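Local structure of ESX-5 secretion system protein EccC5 (Mycobacterium tuberculosis, 6J18) at residues A[90-101]-A[237-248]. The protein is the ATP-binding FtsK/SpoIIIE-family component of the membrane complex of the mycobacterial ESX-5 secretion system, which exports EsxN and a number of PE_PGRS and PPE proteins. Numbering follows the deposited sequence.
Sequences FAENSHLMVTGR and LHVIVTRTFGGW
Phe90 lays one ring face against the imidazole of His238 in a face-to-face stack, centroids 3.8 Å apart and planes turned 28° to each other; His238 CE1 sits over the middle of the phenyl ring. In its own plane, His238 ND1 gives its N-H to a lone pair of Ser94 O at 3.0 Å. Since NE2 also reaches Glu203, this imidazole is perhaps charged. His95 plays the reverse role: Ser94 CB covers one face, while at the edge ND1 accepts the backbone N-H of Val239 (N to ND1 3.0 Å), leaving NE2 to meet Val229 O. The ring thus stands in for a backbone carbonyl where the strand pairing begins. A water links Ser94 OG to Leu237 O.

Between these histidines and the far end, the strands run parallel and the bonds are regular: Val239 O takes Leu96 N, Leu96 O takes Val241 N, Val241 O takes Val98 N, and Val98 O takes Arg243 N. Leu96 and Ile240 share a sheet face with Val98 and Thr242; Val98 CB meets Thr242 CG2 at 3.9 Å.

At the other end Thr99, with OG1 swung opposite the backbone N (chi1 -167°), donates its hydroxyl to Arg243 O at 2.9 Å from above the carbonyl plane. Thr99 OG1 also lies at the Phe245 ring edge, in plane, and 3.6 Å from Trp248 CE3; Thr99 CG2 stands above the rim of one Trp248 face. Gly100 O then accepts Phe245 N at 2.9 Å.

Strand 96-100 leads into the predicted ATP-binding loop, and Thr242, near the bound magnesium ion, bonds Asp209, just after strand 203-208. In this C-terminal FtsK-type domain of EccC5, a P-loop strand flanked by parallel strands, with nucleotide at their C-terminal ends, is characteristic of RecA-like ATPase cores.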
loop_
_atom_site.group_PDB
_atom_site.type_symbol
_atom_site.label_atom_id
_atom_site.label_comp_id
_atom_site.label_asym_id
_atom_site.label_seq_id
_atom_site.Cartn_x
_atom_site.Cartn_y
_atom_site.Cartn_z
ATOM N N PHE A 90 -6.885 -5.004 6.731
ATOM C CA PHE A 90 -7.312 -3.630 6.975
ATOM C C PHE A 90 -8.012 -3.461 8.323
ATOM O O PHE A 90 -8.165 -2.341 8.812
ATOM C CB PHE A 90 -8.224 -3.158 5.842
ATOM C CG PHE A 90 -7.502 -2.943 4.542
ATOM C CD1 PHE A 90 -6.154 -2.621 4.530
ATOM C CD2 PHE A 90 -8.166 -3.069 3.332
ATOM C CE1 PHE A 90 -5.481 -2.424 3.339
ATOM C CE2 PHE A 90 -7.497 -2.872 2.135
ATOM C CZ PHE A 90 -6.154 -2.549 2.139
ATOM N N ALA A 91 -8.432 -4.571 8.925
ATOM C CA ALA A 91 -9.012 -4.531 10.265
ATOM C C ALA A 91 -7.931 -4.185 11.286
ATOM O O ALA A 91 -8.200 -3.543 12.300
ATOM C CB ALA A 91 -9.669 -5.859 10.606
ATOM N N GLU A 92 -6.706 -4.621 11.004
ATOM C CA GLU A 92 -5.554 -4.335 11.854
ATOM C C GLU A 92 -4.908 -3.000 11.495
ATOM O O GLU A 92 -4.698 -2.148 12.360
ATOM C CB GLU A 92 -4.509 -5.450 11.750
ATOM C CG GLU A 92 -4.672 -6.555 12.778
ATOM C CD GLU A 92 -3.542 -7.574 12.731
ATOM O OE1 GLU A 92 -2.534 -7.330 12.029
ATOM O OE2 GLU A 92 -3.661 -8.621 13.405
ATOM N N ASN A 93 -4.575 -2.835 10.219
ATOM C CA ASN A 93 -3.913 -1.624 9.756
ATOM C C ASN A 93 -4.272 -1.303 8.308
ATOM O O ASN A 93 -4.434 -2.204 7.484
ATOM C CB ASN A 93 -2.398 -1.760 9.906
ATOM C CG ASN A 93 -1.689 -0.421 9.861
ATOM O OD1 ASN A 93 -1.446 0.136 8.789
ATOM N ND2 ASN A 93 -1.357 0.106 11.033
ATOM N N SER A 94 -4.376 -0.014 8.003
ATOM C CA SER A 94 -4.817 0.430 6.686
ATOM C C SER A 94 -3.685 0.516 5.665
ATOM O O SER A 94 -3.932 0.726 4.478
ATOM C CB SER A 94 -5.499 1.799 6.794
ATOM O OG SER A 94 -6.632 1.749 7.642
ATOM N N HIS A 95 -2.446 0.349 6.119
ATOM C CA HIS A 95 -1.296 0.693 5.286
ATOM C C HIS A 95 -0.279 -0.430 5.104
ATOM O O HIS A 95 -0.408 -1.507 5.686
ATOM C CB HIS A 95 -0.588 1.914 5.874
ATOM C CG HIS A 95 -1.520 3.006 6.295
ATOM N ND1 HIS A 95 -2.308 3.695 5.398
ATOM C CD2 HIS A 95 -1.793 3.525 7.514
ATOM C CE1 HIS A 95 -3.024 4.594 6.048
ATOM N NE2 HIS A 95 -2.732 4.512 7.333
ATOM N N LEU A 96 0.732 -0.157 4.283
ATOM C CA LEU A 96 1.843 -1.079 4.081
ATOM C C LEU A 96 3.091 -0.350 3.594
ATOM O O LEU A 96 3.017 0.501 2.705
ATOM C CB LEU A 96 1.468 -2.177 3.081
ATOM C CG LEU A 96 2.620 -3.105 2.673
ATOM C CD1 LEU A 96 3.141 -3.884 3.876
ATOM C CD2 LEU A 96 2.209 -4.050 1.552
ATOM N N MET A 97 4.232 -0.684 4.188
ATOM C CA MET A 97 5.526 -0.210 3.708
ATOM C C MET A 97 6.361 -1.390 3.223
ATOM O O MET A 97 6.351 -2.459 3.835
ATOM C CB MET A 97 6.278 0.548 4.804
ATOM C CG MET A 97 5.726 1.927 5.114
ATOM S SD MET A 97 6.705 2.787 6.363
ATOM C CE MET A 97 6.483 1.704 7.771
ATOM N N VAL A 98 7.076 -1.200 2.119
ATOM C CA VAL A 98 7.944 -2.240 1.578
ATOM C C VAL A 98 9.335 -1.683 1.295
ATOM O O VAL A 98 9.473 -0.640 0.661
ATOM C CB VAL A 98 7.373 -2.848 0.277
ATOM C CG1 VAL A 98 8.253 -3.993 -0.206
ATOM C CG2 VAL A 98 5.943 -3.330 0.488
ATOM N N THR A 99 10.364 -2.377 1.766
ATOM C CA THR A 99 11.733 -1.952 1.505
ATOM C C THR A 99 12.633 -3.144 1.190
ATOM O O THR A 99 12.320 -4.282 1.540
ATOM C CB THR A 99 12.318 -1.164 2.696
ATOM O OG1 THR A 99 13.534 -0.516 2.298
ATOM C CG2 THR A 99 12.589 -2.086 3.876
ATOM N N GLY A 100 13.746 -2.869 0.517
ATOM C CA GLY A 100 14.691 -3.901 0.137
ATOM C C GLY A 100 15.714 -3.364 -0.845
ATOM O O GLY A 100 15.550 -2.269 -1.386
ATOM N N ARG A 101 16.777 -4.128 -1.074
ATOM C CA ARG A 101 17.837 -3.704 -1.982
ATOM C C ARG A 101 17.371 -3.770 -3.437
ATOM O O ARG A 101 16.234 -4.153 -3.713
ATOM C CB ARG A 101 19.091 -4.557 -1.767
ATOM C CG ARG A 101 19.726 -4.358 -0.395
ATOM C CD ARG A 101 21.048 -5.100 -0.245
ATOM N NE ARG A 101 20.869 -6.544 -0.117
ATOM C CZ ARG A 101 21.791 -7.370 0.369
ATOM N NH1 ARG A 101 22.960 -6.893 0.779
ATOM N NH2 ARG A 101 21.547 -8.671 0.449
ATOM N N LEU A 237 -8.851 5.619 3.635
ATOM C CA LEU A 237 -7.559 5.836 2.996
ATOM C C LEU A 237 -6.616 4.657 3.216
ATOM O O LEU A 237 -6.561 4.089 4.307
ATOM C CB LEU A 237 -6.919 7.124 3.520
ATOM C CG LEU A 237 -5.476 7.417 3.102
ATOM C CD1 LEU A 237 -5.376 7.635 1.597
ATOM C CD2 LEU A 237 -4.930 8.614 3.863
ATOM N N HIS A 238 -5.882 4.293 2.170
ATOM C CA HIS A 238 -4.851 3.267 2.268
ATOM C C HIS A 238 -3.561 3.761 1.628
ATOM O O HIS A 238 -3.529 4.059 0.434
ATOM C CB HIS A 238 -5.304 1.968 1.600
ATOM C CG HIS A 238 -6.589 1.426 2.144
ATOM N ND1 HIS A 238 -6.662 0.740 3.337
ATOM C CD2 HIS A 238 -7.852 1.471 1.657
ATOM C CE1 HIS A 238 -7.916 0.385 3.561
ATOM N NE2 HIS A 238 -8.657 0.818 2.558
ATOM N N VAL A 239 -2.502 3.851 2.423
ATOM C CA VAL A 239 -1.209 4.294 1.916
ATOM C C VAL A 239 -0.249 3.117 1.775
ATOM O O VAL A 239 0.092 2.458 2.758
ATOM C CB VAL A 239 -0.579 5.362 2.828
ATOM C CG1 VAL A 239 0.738 5.840 2.246
ATOM C CG2 VAL A 239 -1.537 6.533 3.012
ATOM N N ILE A 240 0.177 2.856 0.544
ATOM C CA ILE A 240 1.076 1.744 0.256
ATOM C C ILE A 240 2.324 2.264 -0.455
ATOM O O ILE A 240 2.249 2.748 -1.585
ATOM C CB ILE A 240 0.383 0.672 -0.602
ATOM C CG1 ILE A 240 -0.921 0.225 0.066
ATOM C CG2 ILE A 240 1.297 -0.521 -0.798
ATOM C CD1 ILE A 240 -1.741 -0.735 -0.766
ATOM N N VAL A 241 3.469 2.167 0.216
ATOM C CA VAL A 241 4.695 2.821 -0.239
ATOM C C VAL A 241 5.893 1.869 -0.280
ATOM O O VAL A 241 6.032 0.998 0.578
ATOM C CB VAL A 241 5.043 4.026 0.678
ATOM C CG1 VAL A 241 6.315 4.714 0.222
ATOM C CG2 VAL A 241 3.893 5.018 0.713
ATOM N N THR A 242 6.750 2.035 -1.285
ATOM C CA THR A 242 8.013 1.307 -1.342
ATOM C C THR A 242 9.205 2.259 -1.306
ATOM O O THR A 242 9.109 3.411 -1.733
ATOM C CB THR A 242 8.123 0.435 -2.607
ATOM O OG1 THR A 242 8.305 1.272 -3.755
ATOM C CG2 THR A 242 6.877 -0.418 -2.782
ATOM N N ARG A 243 10.329 1.768 -0.794
ATOM C CA ARG A 243 11.570 2.534 -0.784
ATOM C C ARG A 243 12.771 1.603 -0.868
ATOM O O ARG A 243 12.763 0.520 -0.287
ATOM C CB ARG A 243 11.673 3.396 0.475
ATOM C CG ARG A 243 12.845 4.370 0.455
ATOM C CD ARG A 243 13.163 4.903 1.842
ATOM N NE ARG A 243 14.164 5.966 1.798
ATOM C CZ ARG A 243 15.472 5.764 1.668
ATOM N NH1 ARG A 243 15.950 4.530 1.565
ATOM N NH2 ARG A 243 16.303 6.796 1.639
ATOM N N THR A 244 13.801 2.027 -1.596
ATOM C CA THR A 244 15.057 1.288 -1.629
ATOM C C THR A 244 15.661 1.240 -0.227
ATOM O O THR A 244 15.494 2.169 0.562
ATOM C CB THR A 244 16.060 1.911 -2.613
ATOM O OG1 THR A 244 16.130 3.326 -2.397
ATOM C CG2 THR A 244 15.625 1.650 -4.047
ATOM N N PHE A 245 16.359 0.152 0.079
ATOM C CA PHE A 245 16.828 -0.093 1.438
ATOM C C PHE A 245 18.035 0.760 1.814
ATOM O O PHE A 245 18.267 1.028 2.992
ATOM C CB PHE A 245 17.160 -1.575 1.613
ATOM C CG PHE A 245 17.450 -1.968 3.030
ATOM C CD1 PHE A 245 16.436 -2.011 3.971
ATOM C CD2 PHE A 245 18.731 -2.314 3.415
ATOM C CE1 PHE A 245 16.699 -2.378 5.276
ATOM C CE2 PHE A 245 18.997 -2.690 4.713
ATOM C CZ PHE A 245 17.982 -2.716 5.648
ATOM N N GLY A 246 18.801 1.183 0.812
ATOM C CA GLY A 246 19.968 2.014 1.041
ATOM C C GLY A 246 19.640 3.311 1.758
ATOM O O GLY A 246 18.894 4.144 1.243
ATOM N N GLY A 247 20.197 3.477 2.953
ATOM C CA GLY A 247 19.964 4.667 3.752
ATOM C C GLY A 247 18.607 4.659 4.430
ATOM O O GLY A 247 17.988 5.709 4.607
ATOM N N TRP A 248 18.148 3.474 4.821
ATOM C CA TRP A 248 16.815 3.322 5.396
ATOM C C TRP A 248 16.666 3.972 6.768
ATOM O O TRP A 248 15.686 4.669 7.021
ATOM C CB TRP A 248 16.437 1.844 5.504
ATOM C CG TRP A 248 15.199 1.629 6.322
ATOM C CD1 TRP A 248 15.137 1.274 7.639
ATOM C CD2 TRP A 248 13.844 1.783 5.883
ATOM N NE1 TRP A 248 13.827 1.187 8.043
ATOM C CE2 TRP A 248 13.014 1.495 6.985
ATOM C CE3 TRP A 248 13.251 2.131 4.665
ATOM C CZ2 TRP A 248 11.624 1.544 6.905
ATOM C CZ3 TRP A 248 11.872 2.178 4.589
ATOM C CH2 TRP A 248 11.074 1.886 5.702
HETATM O O HOH W 1 -8.603 2.483 5.628
#